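Local atomic coordinates of unknown conserved protein BH2331 (Bacillus halodurans, PDB entry 1VL5), a protein that probably transfers methyl groups from S-adenosylmethionine to an acceptor not yet identified. Residues A180-E185 with M247-P252; F104-C109 with G133-L138; D140-E145 with W168-W173; S24-L29 with G49-A54. One frame throughout, in Å; residues are numbered along the deposited sequence.

Contact 1: A180-E185 with M247-P252; sequences AGFELE and MKARKP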
# COMPACT_ATOMS: atom_id res chain seq x y z
N ALA A 180 -3.74 -18.14 2.21
CA ALA A 180 -2.94 -18.05 3.43
C ALA A 180 -3.74 -18.40 4.69
O ALA A 180 -3.16 -18.59 5.77
CB ALA A 180 -2.38 -16.67 3.56
N GLY A 181 -5.07 -18.43 4.59
CA GLY A 181 -5.91 -18.77 5.73
C GLY A 181 -6.63 -17.62 6.34
O GLY A 181 -7.32 -17.82 7.32
N PHE A 182 -6.50 -16.41 5.78
CA PHE A 182 -7.17 -15.25 6.33
C PHE A 182 -8.64 -15.33 5.95
O PHE A 182 -8.98 -15.84 4.87
CB PHE A 182 -6.61 -13.95 5.74
CG PHE A 182 -5.37 -13.46 6.39
CD1 PHE A 182 -5.44 -12.86 7.62
CD2 PHE A 182 -4.14 -13.54 5.74
CE1 PHE A 182 -4.32 -12.39 8.22
CE2 PHE A 182 -3.02 -13.06 6.32
CZ PHE A 182 -3.09 -12.48 7.58
N GLU A 183 -9.49 -14.78 6.80
CA GLU A 183 -10.90 -14.57 6.43
C GLU A 183 -11.16 -13.07 6.33
O GLU A 183 -11.10 -12.36 7.30
CB GLU A 183 -11.84 -15.22 7.43
CG GLU A 183 -11.81 -16.75 7.37
CD GLU A 183 -12.68 -17.43 8.40
OE1 GLU A 183 -13.08 -16.82 9.41
OE2 GLU A 183 -12.96 -18.60 8.20
N LEU A 184 -11.36 -12.61 5.11
CA LEU A 184 -11.71 -11.26 4.83
C LEU A 184 -12.97 -10.89 5.60
O LEU A 184 -13.90 -11.66 5.70
CB LEU A 184 -11.94 -11.07 3.34
CG LEU A 184 -12.22 -9.62 2.92
CD1 LEU A 184 -11.00 -8.70 3.11
CD2 LEU A 184 -12.70 -9.56 1.51
N GLU A 185 -12.93 -9.73 6.22
CA GLU A 185 -14.10 -9.15 6.87
C GLU A 185 -14.64 -7.99 6.05
O GLU A 185 -15.82 -7.92 5.88
CB GLU A 185 -13.73 -8.69 8.29
CG GLU A 185 -13.48 -9.88 9.21
CD GLU A 185 -13.29 -9.57 10.65
OE1 GLU A 185 -13.12 -8.38 11.01
OE2 GLU A 185 -13.34 -10.57 11.43
N MSE A 247 -8.31 -3.47 2.93
CA MSE A 247 -8.81 -4.75 3.42
C MSE A 247 -8.50 -4.99 4.91
O MSE A 247 -7.42 -4.65 5.39
CB MSE A 247 -8.29 -5.87 2.52
CG MSE A 247 -8.71 -5.74 1.11
SE MSE A 247 -7.71 -7.01 -0.05
CE MSE A 247 -6.10 -6.05 0.06
N LYS A 248 -9.52 -5.46 5.63
CA LYS A 248 -9.44 -5.93 6.99
C LYS A 248 -9.72 -7.42 6.90
O LYS A 248 -10.84 -7.82 6.54
CB LYS A 248 -10.53 -5.25 7.86
CG LYS A 248 -10.52 -5.59 9.35
CD LYS A 248 -11.76 -5.00 10.05
CE LYS A 248 -11.77 -5.26 11.50
NZ LYS A 248 -10.95 -4.31 12.30
N ALA A 249 -8.70 -8.23 7.16
CA ALA A 249 -8.78 -9.68 7.09
C ALA A 249 -8.42 -10.27 8.46
O ALA A 249 -7.50 -9.83 9.10
CB ALA A 249 -7.82 -10.22 6.03
N ARG A 250 -9.21 -11.24 8.93
CA ARG A 250 -9.02 -11.89 10.23
C ARG A 250 -8.24 -13.18 10.14
O ARG A 250 -8.48 -14.02 9.26
CB ARG A 250 -10.40 -12.15 10.82
CG ARG A 250 -10.46 -12.62 12.25
CD ARG A 250 -10.09 -11.52 13.24
NE ARG A 250 -10.89 -10.32 13.10
CZ ARG A 250 -10.62 -9.19 13.74
NH1 ARG A 250 -9.59 -9.14 14.58
NH2 ARG A 250 -11.40 -8.13 13.59
N LYS A 251 -7.24 -13.34 11.02
CA LYS A 251 -6.70 -14.66 11.35
C LYS A 251 -7.67 -15.32 12.37
O LYS A 251 -7.90 -14.79 13.45
CB LYS A 251 -5.32 -14.60 11.94
CG LYS A 251 -4.76 -15.90 12.47
CD LYS A 251 -3.24 -15.79 12.67
CE LYS A 251 -2.56 -17.17 12.98
NZ LYS A 251 -1.14 -16.98 13.40
N PRO A 252 -8.30 -16.41 11.99
CA PRO A 252 -9.36 -16.99 12.82
C PRO A 252 -8.98 -17.38 14.24
O PRO A 252 -7.84 -17.74 14.51
CB PRO A 252 -9.82 -18.19 11.97
CG PRO A 252 -9.51 -17.79 10.60
CD PRO A 252 -8.18 -17.12 10.70
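An antiparallel strand pair joins E183-E185 to M247-R250, with E183 and R250 as a hydrogen-bonded pair: E183 N gives R250 O a nearly straight bond of 2.8 Å, and R250 N answers to E183 O at 2.7 Å. Two residues on, E185 N reaches K248 O. Beside this ladder R250 grips the carboxylate of E185 side-on, NE to OE2 at 3.0 Å and NH2 to OE1 at 3.1 Å, the two planes turned 52° apart; OE2 is approached from above its carboxylate plane, while NE points at it within the guanidinium plane. With an alanine in place of R250, the E185 carboxylate is likely to lose its charged mate and be set free to turn. Both strands belong to the mixed sheet of a Rossmann-like methyltransferase fold, strand 236-250 lying between 183-195 and 134-142, and R250 NH1 bonds G133 O, just ahead of strand 134-142. On the face of L184 and A249, the leucine CG stands anti to its backbone nitrogen (chi1 -176°), which brings CD1 close to K248 O and to 4.0 Å from M247 CB. F182, just ahead of the strand, rests CD1 3.9 Å from A249 CB, its ring meeting Y127 edge-to-face.

Contact 2: F104-C109 with G133-L138; sequences FHIVTC and GGQLLL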
# COMPACT_ATOMS: atom_id res chain seq x y z
N PHE A 104 1.76 -10.56 17.08
CA PHE A 104 1.05 -9.30 16.90
C PHE A 104 -0.45 -9.41 16.94
O PHE A 104 -1.02 -10.36 16.42
CB PHE A 104 1.54 -8.66 15.56
CG PHE A 104 3.01 -8.35 15.56
CD1 PHE A 104 3.49 -7.26 16.30
CD2 PHE A 104 3.93 -9.21 14.98
CE1 PHE A 104 4.84 -7.00 16.35
CE2 PHE A 104 5.31 -8.94 15.04
CZ PHE A 104 5.75 -7.81 15.75
N HIS A 105 -1.14 -8.39 17.50
CA HIS A 105 -2.58 -8.29 17.31
C HIS A 105 -2.96 -7.76 15.93
O HIS A 105 -4.00 -8.14 15.37
CB HIS A 105 -3.19 -7.41 18.38
CG HIS A 105 -2.86 -7.87 19.77
ND1 HIS A 105 -1.71 -7.49 20.41
CD2 HIS A 105 -3.54 -8.67 20.63
CE1 HIS A 105 -1.70 -8.01 21.63
NE2 HIS A 105 -2.80 -8.73 21.79
N ILE A 106 -2.11 -6.87 15.38
CA ILE A 106 -2.37 -6.22 14.11
C ILE A 106 -1.13 -6.21 13.25
O ILE A 106 -0.06 -5.97 13.72
CB ILE A 106 -2.89 -4.74 14.32
CG1 ILE A 106 -4.18 -4.72 15.14
CG2 ILE A 106 -3.11 -4.07 12.95
CD1 ILE A 106 -4.67 -3.34 15.51
N VAL A 107 -1.29 -6.51 11.96
CA VAL A 107 -0.25 -6.22 10.99
C VAL A 107 -0.85 -5.20 10.06
O VAL A 107 -1.94 -5.42 9.53
CB VAL A 107 0.21 -7.47 10.21
CG1 VAL A 107 1.23 -7.10 9.16
CG2 VAL A 107 0.81 -8.48 11.12
N THR A 108 -0.15 -4.09 9.86
CA THR A 108 -0.52 -3.11 8.87
C THR A 108 0.48 -3.02 7.73
O THR A 108 1.69 -3.24 7.91
CB THR A 108 -0.68 -1.67 9.46
OG1 THR A 108 0.43 -1.30 10.31
CG2 THR A 108 -1.91 -1.56 10.22
N CYS A 109 -0.02 -2.68 6.55
CA CYS A 109 0.82 -2.50 5.38
C CYS A 109 0.11 -1.59 4.37
O CYS A 109 -0.92 -1.97 3.83
CB CYS A 109 1.11 -3.84 4.71
SG CYS A 109 2.36 -3.69 3.44
N GLY A 133 -7.12 -14.64 16.05
CA GLY A 133 -8.07 -13.53 16.18
C GLY A 133 -7.48 -12.17 15.81
O GLY A 133 -8.15 -11.14 15.95
N GLY A 134 -6.21 -12.14 15.42
CA GLY A 134 -5.59 -10.87 15.02
C GLY A 134 -6.01 -10.45 13.64
O GLY A 134 -6.71 -11.20 12.93
N GLN A 135 -5.65 -9.22 13.24
CA GLN A 135 -6.10 -8.75 11.94
C GLN A 135 -4.97 -8.19 11.07
O GLN A 135 -4.02 -7.62 11.56
CB GLN A 135 -7.20 -7.70 12.11
CG GLN A 135 -6.77 -6.51 13.01
CD GLN A 135 -7.78 -5.36 13.03
OE1 GLN A 135 -8.35 -4.98 12.01
NE2 GLN A 135 -7.99 -4.76 14.21
N LEU A 136 -5.13 -8.36 9.76
CA LEU A 136 -4.29 -7.71 8.77
C LEU A 136 -5.10 -6.57 8.18
O LEU A 136 -6.21 -6.77 7.74
CB LEU A 136 -3.91 -8.69 7.66
CG LEU A 136 -3.26 -8.08 6.42
CD1 LEU A 136 -1.91 -7.47 6.69
CD2 LEU A 136 -3.19 -9.19 5.33
N LEU A 137 -4.48 -5.39 8.14
CA LEU A 137 -5.02 -4.22 7.51
C LEU A 137 -4.10 -3.86 6.36
O LEU A 137 -2.99 -3.39 6.56
CB LEU A 137 -5.10 -3.09 8.57
CG LEU A 137 -6.18 -3.33 9.66
CD1 LEU A 137 -5.87 -2.54 10.93
CD2 LEU A 137 -7.58 -3.01 9.21
N LEU A 138 -4.58 -4.04 5.13
CA LEU A 138 -3.77 -3.86 3.94
C LEU A 138 -4.39 -2.84 3.02
O LEU A 138 -5.57 -2.94 2.69
CB LEU A 138 -3.65 -5.20 3.23
CG LEU A 138 -2.90 -5.37 1.90
CD1 LEU A 138 -1.46 -4.99 2.01
CD2 LEU A 138 -3.01 -6.82 1.47
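I106 and L137 make the apolar centre, the isoleucine CG2 lying 3.7 Å from the leucine CD1 as the two side chains pass at a slant. CG2 is there because it stands anti to the backbone nitrogen of I106, while CG1 is swung to the nitrogen's side (its chi1 -59°) and runs beside Q135, CG1 to CG 3.8 Å. T108 adds its methyl to the same face, CG2 3.9 Å from L137 CB. Were I106 a glycine, L137 CD1 and the aliphatic part of Q135 would probably lose their common neighbour, leaving a gap. The other face carries V107 and C109 against L136 and L138: V107 CG1 meets L136 CD1 at 4.0 Å, and C109 CB meets L138 CD1 at 3.9 Å. Between these layers run parallel strands, a beta-alpha-beta unit in which helix 119-129 forms the crossover from 104-110 to 134-142. Their directions differ by 7°, and V107 bonds through both its N and its O, as alternate residues of a parallel pair do: its N donates to Q135 O and its O accepts from L137 N at 2.9 Å, nearly straight (172°). C109 N then reaches L137 O, and Q135 N reaches H105 O. Outward lie the polar ends. T108 OG1 bonds D43 on the adjoining strand 40-44, H105 ND1 takes E40 N, and the buried amide of Q135 is satisfied at both atoms, OE1 by K248 NZ and NE2 by A33 O.

Contact 3: D140-E145 with W168-W173; sequences DNSAPE and WKKSDW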
# COMPACT_ATOMS: atom_id res chain seq x y z
N ASP A 140 -3.54 -0.61 -0.59
CA ASP A 140 -2.73 -0.48 -1.77
C ASP A 140 -3.57 -0.06 -2.95
O ASP A 140 -4.79 -0.18 -2.96
CB ASP A 140 -2.03 -1.83 -2.10
CG ASP A 140 -0.65 -1.64 -2.76
OD1 ASP A 140 -0.12 -0.51 -2.77
OD2 ASP A 140 -0.13 -2.63 -3.31
N ASN A 141 -2.88 0.34 -4.00
CA ASN A 141 -3.51 0.55 -5.31
C ASN A 141 -3.80 -0.77 -5.92
O ASN A 141 -3.08 -1.74 -5.67
CB ASN A 141 -2.58 1.29 -6.24
CG ASN A 141 -2.01 2.51 -5.59
OD1 ASN A 141 -2.75 3.41 -5.16
ND2 ASN A 141 -0.68 2.53 -5.47
N SER A 142 -4.87 -0.79 -6.70
CA SER A 142 -5.43 -2.01 -7.26
C SER A 142 -5.62 -1.88 -8.75
O SER A 142 -5.81 -0.81 -9.24
CB SER A 142 -6.73 -2.41 -6.54
OG SER A 142 -7.62 -1.33 -6.43
N ALA A 143 -5.54 -3.00 -9.45
CA ALA A 143 -5.74 -3.08 -10.89
C ALA A 143 -7.14 -3.57 -11.21
O ALA A 143 -7.70 -4.35 -10.44
CB ALA A 143 -4.69 -4.05 -11.49
N PRO A 144 -7.72 -3.10 -12.32
CA PRO A 144 -8.99 -3.62 -12.82
C PRO A 144 -8.98 -5.12 -13.04
O PRO A 144 -7.94 -5.76 -13.31
CB PRO A 144 -9.14 -2.92 -14.18
CG PRO A 144 -8.43 -1.68 -14.03
CD PRO A 144 -7.25 -1.98 -13.14
N GLU A 145 -10.16 -5.69 -12.97
CA GLU A 145 -10.30 -7.07 -13.30
C GLU A 145 -10.07 -7.27 -14.79
O GLU A 145 -9.53 -8.30 -15.20
CB GLU A 145 -11.68 -7.56 -12.90
CG GLU A 145 -11.95 -7.58 -11.45
CD GLU A 145 -11.01 -8.47 -10.66
OE1 GLU A 145 -10.65 -9.59 -11.12
OE2 GLU A 145 -10.64 -8.01 -9.55
N TRP A 168 -2.07 -5.44 -7.86
CA TRP A 168 -2.77 -6.65 -8.12
C TRP A 168 -4.27 -6.36 -8.22
O TRP A 168 -4.75 -5.31 -7.70
CB TRP A 168 -2.47 -7.69 -7.04
CG TRP A 168 -1.04 -8.04 -6.97
CD1 TRP A 168 -0.04 -7.31 -6.36
CD2 TRP A 168 -0.39 -9.18 -7.55
NE1 TRP A 168 1.17 -7.94 -6.53
CE2 TRP A 168 0.98 -9.08 -7.26
CE3 TRP A 168 -0.84 -10.29 -8.25
CZ2 TRP A 168 1.91 -10.04 -7.67
CZ3 TRP A 168 0.08 -11.23 -8.68
CH2 TRP A 168 1.43 -11.12 -8.36
N LYS A 169 -4.98 -7.24 -8.92
CA LYS A 169 -6.45 -7.19 -8.98
C LYS A 169 -6.99 -7.44 -7.57
O LYS A 169 -6.36 -8.14 -6.76
CB LYS A 169 -7.07 -8.23 -9.92
CG LYS A 169 -6.54 -8.25 -11.37
CD LYS A 169 -7.19 -9.41 -12.12
CE LYS A 169 -6.84 -9.64 -13.62
NZ LYS A 169 -6.75 -8.44 -14.41
N LYS A 170 -8.15 -6.85 -7.29
CA LYS A 170 -8.89 -7.19 -6.12
C LYS A 170 -9.11 -8.70 -5.99
O LYS A 170 -8.95 -9.24 -4.93
CB LYS A 170 -10.21 -6.40 -6.11
CG LYS A 170 -10.03 -4.91 -5.90
CD LYS A 170 -11.36 -4.14 -5.75
CE LYS A 170 -12.27 -4.17 -6.95
NZ LYS A 170 -11.71 -3.30 -8.06
N SER A 171 -9.39 -9.39 -7.10
CA SER A 171 -9.54 -10.85 -7.09
C SER A 171 -8.24 -11.56 -6.75
O SER A 171 -8.27 -12.63 -6.14
CB SER A 171 -10.04 -11.36 -8.45
OG SER A 171 -9.18 -10.87 -9.48
N ASP A 172 -7.10 -10.97 -7.12
CA ASP A 172 -5.79 -11.53 -6.83
C ASP A 172 -5.59 -11.49 -5.33
O ASP A 172 -5.11 -12.45 -4.75
CB ASP A 172 -4.64 -10.74 -7.47
CG ASP A 172 -4.56 -10.87 -9.00
OD1 ASP A 172 -4.97 -11.89 -9.57
OD2 ASP A 172 -4.03 -9.89 -9.61
N TRP A 173 -5.93 -10.38 -4.69
CA TRP A 173 -5.81 -10.26 -3.24
C TRP A 173 -6.76 -11.22 -2.49
O TRP A 173 -6.39 -11.76 -1.47
CB TRP A 173 -6.06 -8.82 -2.73
CG TRP A 173 -4.91 -7.96 -2.96
CD1 TRP A 173 -4.84 -6.88 -3.79
CD2 TRP A 173 -3.63 -8.10 -2.36
NE1 TRP A 173 -3.59 -6.34 -3.74
CE2 TRP A 173 -2.82 -7.07 -2.87
CE3 TRP A 173 -3.08 -8.98 -1.42
CZ2 TRP A 173 -1.50 -6.91 -2.51
CZ3 TRP A 173 -1.77 -8.82 -1.05
CH2 TRP A 173 -0.99 -7.78 -1.58
O HOH W 1 -1.97 -4.09 -5.13
O HOH W 2 -9.79 -5.46 -9.22
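A bend at chi2 (-60°) folds the E145 side chain back toward the start of helix 170-180, and S171 turns OG into the space between its own backbone N and carbonyl carbon (chi1 54°), which sets the hydroxyl on the carboxylate beside the N-H that the helix start already presents. This is an acidic side chain brought to a helix N-terminus from a distant loop, with K169 at the N-cap position and the loop following directly on strand 134-142. E145 OE1 accepts from S171 OG in a bond modelled so short that its exact length is doubtful, and OE2 from S171 N at 3.1 Å, each oxygen using its syn lone pair; the helix N-terminus would probably favour the negative charge. K169 runs alongside the turn, extended until its last torsion, and NZ donates to P144 O in the carbonyl plane and to E145 O, at 2.9 Å, from well above the plane of the E145 carbonyl. The same ammonium forms salt bridges with D147 and D150 of helix 147-160. Nearer the strand, A143 N bonds W168 O at 3.0 Å, again from above the carbonyl plane. K170 packs CG 4.2 Å from S142 CB, and its NZ pairs with E243 of strand 236-250, whose carboxylate also takes S142 OG. One water joins A143 O, E145 OE2, K170 N and K170 NZ. A second, at the edge of the W173 ring, accepts from W168 N and W173 NE1, the latter at 3.1 Å, and donates to N141 O and D140 OD2.

Contact 4: S24-L29 with G49-A54; sequences SDLAKL and GHVANA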
# COMPACT_ATOMS: atom_id res chain seq x y z
N SER A 24 -9.00 6.85 0.65
CA SER A 24 -8.33 5.81 1.42
C SER A 24 -7.25 6.51 2.24
O SER A 24 -6.04 6.45 1.92
CB SER A 24 -7.72 4.65 0.57
OG SER A 24 -7.41 3.51 1.43
N ASP A 25 -7.71 7.17 3.29
CA ASP A 25 -6.76 7.90 4.14
C ASP A 25 -6.49 7.22 5.50
O ASP A 25 -7.00 6.13 5.81
CB ASP A 25 -7.17 9.37 4.25
CG ASP A 25 -8.48 9.57 4.87
OD1 ASP A 25 -9.04 8.61 5.48
OD2 ASP A 25 -8.97 10.71 4.73
N LEU A 26 -5.68 7.88 6.33
CA LEU A 26 -5.29 7.25 7.55
C LEU A 26 -6.48 7.20 8.47
O LEU A 26 -6.62 6.25 9.26
CB LEU A 26 -4.12 7.96 8.19
CG LEU A 26 -2.78 7.75 7.50
CD1 LEU A 26 -1.71 8.57 8.22
CD2 LEU A 26 -2.42 6.31 7.52
N ALA A 27 -7.33 8.22 8.40
CA ALA A 27 -8.49 8.29 9.28
C ALA A 27 -9.41 7.07 9.03
O ALA A 27 -9.90 6.44 9.95
CB ALA A 27 -9.23 9.59 9.08
N LYS A 28 -9.68 6.78 7.76
CA LYS A 28 -10.44 5.60 7.35
C LYS A 28 -9.85 4.25 7.82
O LYS A 28 -10.54 3.39 8.35
CB LYS A 28 -10.63 5.60 5.84
CG LYS A 28 -11.54 4.48 5.37
CD LYS A 28 -13.01 4.69 5.79
N LEU A 29 -8.54 4.10 7.65
CA LEU A 29 -7.82 2.96 8.23
C LEU A 29 -8.00 2.83 9.73
O LEU A 29 -8.31 1.75 10.22
CB LEU A 29 -6.33 3.09 7.92
CG LEU A 29 -5.33 2.04 8.46
CD1 LEU A 29 -5.65 0.67 7.97
CD2 LEU A 29 -3.93 2.39 8.00
N GLY A 49 6.90 6.30 7.73
CA GLY A 49 6.45 6.04 9.11
C GLY A 49 5.05 6.53 9.45
O GLY A 49 4.69 6.61 10.63
N HIS A 50 4.24 6.80 8.44
CA HIS A 50 2.96 7.48 8.73
C HIS A 50 1.94 6.59 9.40
O HIS A 50 1.10 7.09 10.12
CB HIS A 50 2.33 8.04 7.46
CG HIS A 50 3.09 9.18 6.87
ND1 HIS A 50 4.10 9.82 7.54
CD2 HIS A 50 2.97 9.81 5.68
CE1 HIS A 50 4.59 10.78 6.78
NE2 HIS A 50 3.91 10.80 5.65
N VAL A 51 1.93 5.30 9.05
CA VAL A 51 0.97 4.41 9.70
C VAL A 51 1.34 4.19 11.19
O VAL A 51 0.49 4.31 12.08
CB VAL A 51 0.77 3.10 8.90
CG1 VAL A 51 -0.21 2.14 9.59
CG2 VAL A 51 0.24 3.40 7.51
N ALA A 52 2.58 3.82 11.47
CA ALA A 52 3.03 3.66 12.82
C ALA A 52 2.75 4.91 13.61
O ALA A 52 2.35 4.85 14.78
CB ALA A 52 4.57 3.35 12.88
N ASN A 53 3.02 6.07 12.99
CA ASN A 53 2.78 7.37 13.62
C ASN A 53 1.33 7.53 14.07
O ASN A 53 1.06 7.95 15.19
CB ASN A 53 3.05 8.47 12.62
CG ASN A 53 2.98 9.84 13.23
OD1 ASN A 53 3.86 10.22 14.01
ND2 ASN A 53 1.95 10.61 12.85
N ALA A 54 0.41 7.18 13.15
CA ALA A 54 -1.02 7.28 13.42
C ALA A 54 -1.50 6.30 14.49
O ALA A 54 -2.35 6.66 15.28
CB ALA A 54 -1.80 7.07 12.13
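The first turns of helices 26-33 and 50-55 face each other without a backbone bond between them, their nearest CA atoms, those of L26 and V51, standing 7.2 Å apart. The contact is apolar and small, carried chiefly by L26, whose two methyls divide the work. CD1 lies 3.7 Å from H50 O and reaches on to the A54 methyl, CB at 4.2 Å, one turn further along the helix; CD2 meets V51 CG2 at 3.9 Å. With CG anti to the carbonyl carbon (chi1 -73°), the leucine extends across to H50 and A54. L29, one turn on from L26, crosses V51 at about a right angle and brings CD2 to 4.1 Å from V51 CG1, so the valine's branches are shared between the two leucines. D25 caps the first helix, OD1 accepting from K28 N at 3.0 Å. G49, with positive phi at the N-cap of the second, belongs to a glycine-rich pattern consistent with the cofactor-binding turn of Rossmann-type methyltransferases. Beneath, V51 packs on T108 and R110 of strand 104-110 and A52 N bonds D43, while A52 and N53 lean on helix 69-81 and S24 and K28 touch strands 183-195 and 236-250.

In the fold
Contact 2 is the buried core: parallel strands 104-110 and 134-142, joined by backbone hydrogen bonds and faced with mostly apolar side chains. Contact 1 continues the same sheet through strand 236-250 into its antiparallel part, where a salt bridge appears; K248 NZ on Q135 OE1 ties the two together. Contact 3 shares strand 134-142 with contact 2 but takes its other end, where chain leaves the sheet and chemistry turns to carboxylate, ammonium and water; W173 touches both L138 and M247. Contact 4, across the chain's centre from contact 3, has helix-to-helix methyl packing and no hydrogen bond between its segments, and it reaches contact 2 through L29 on L137.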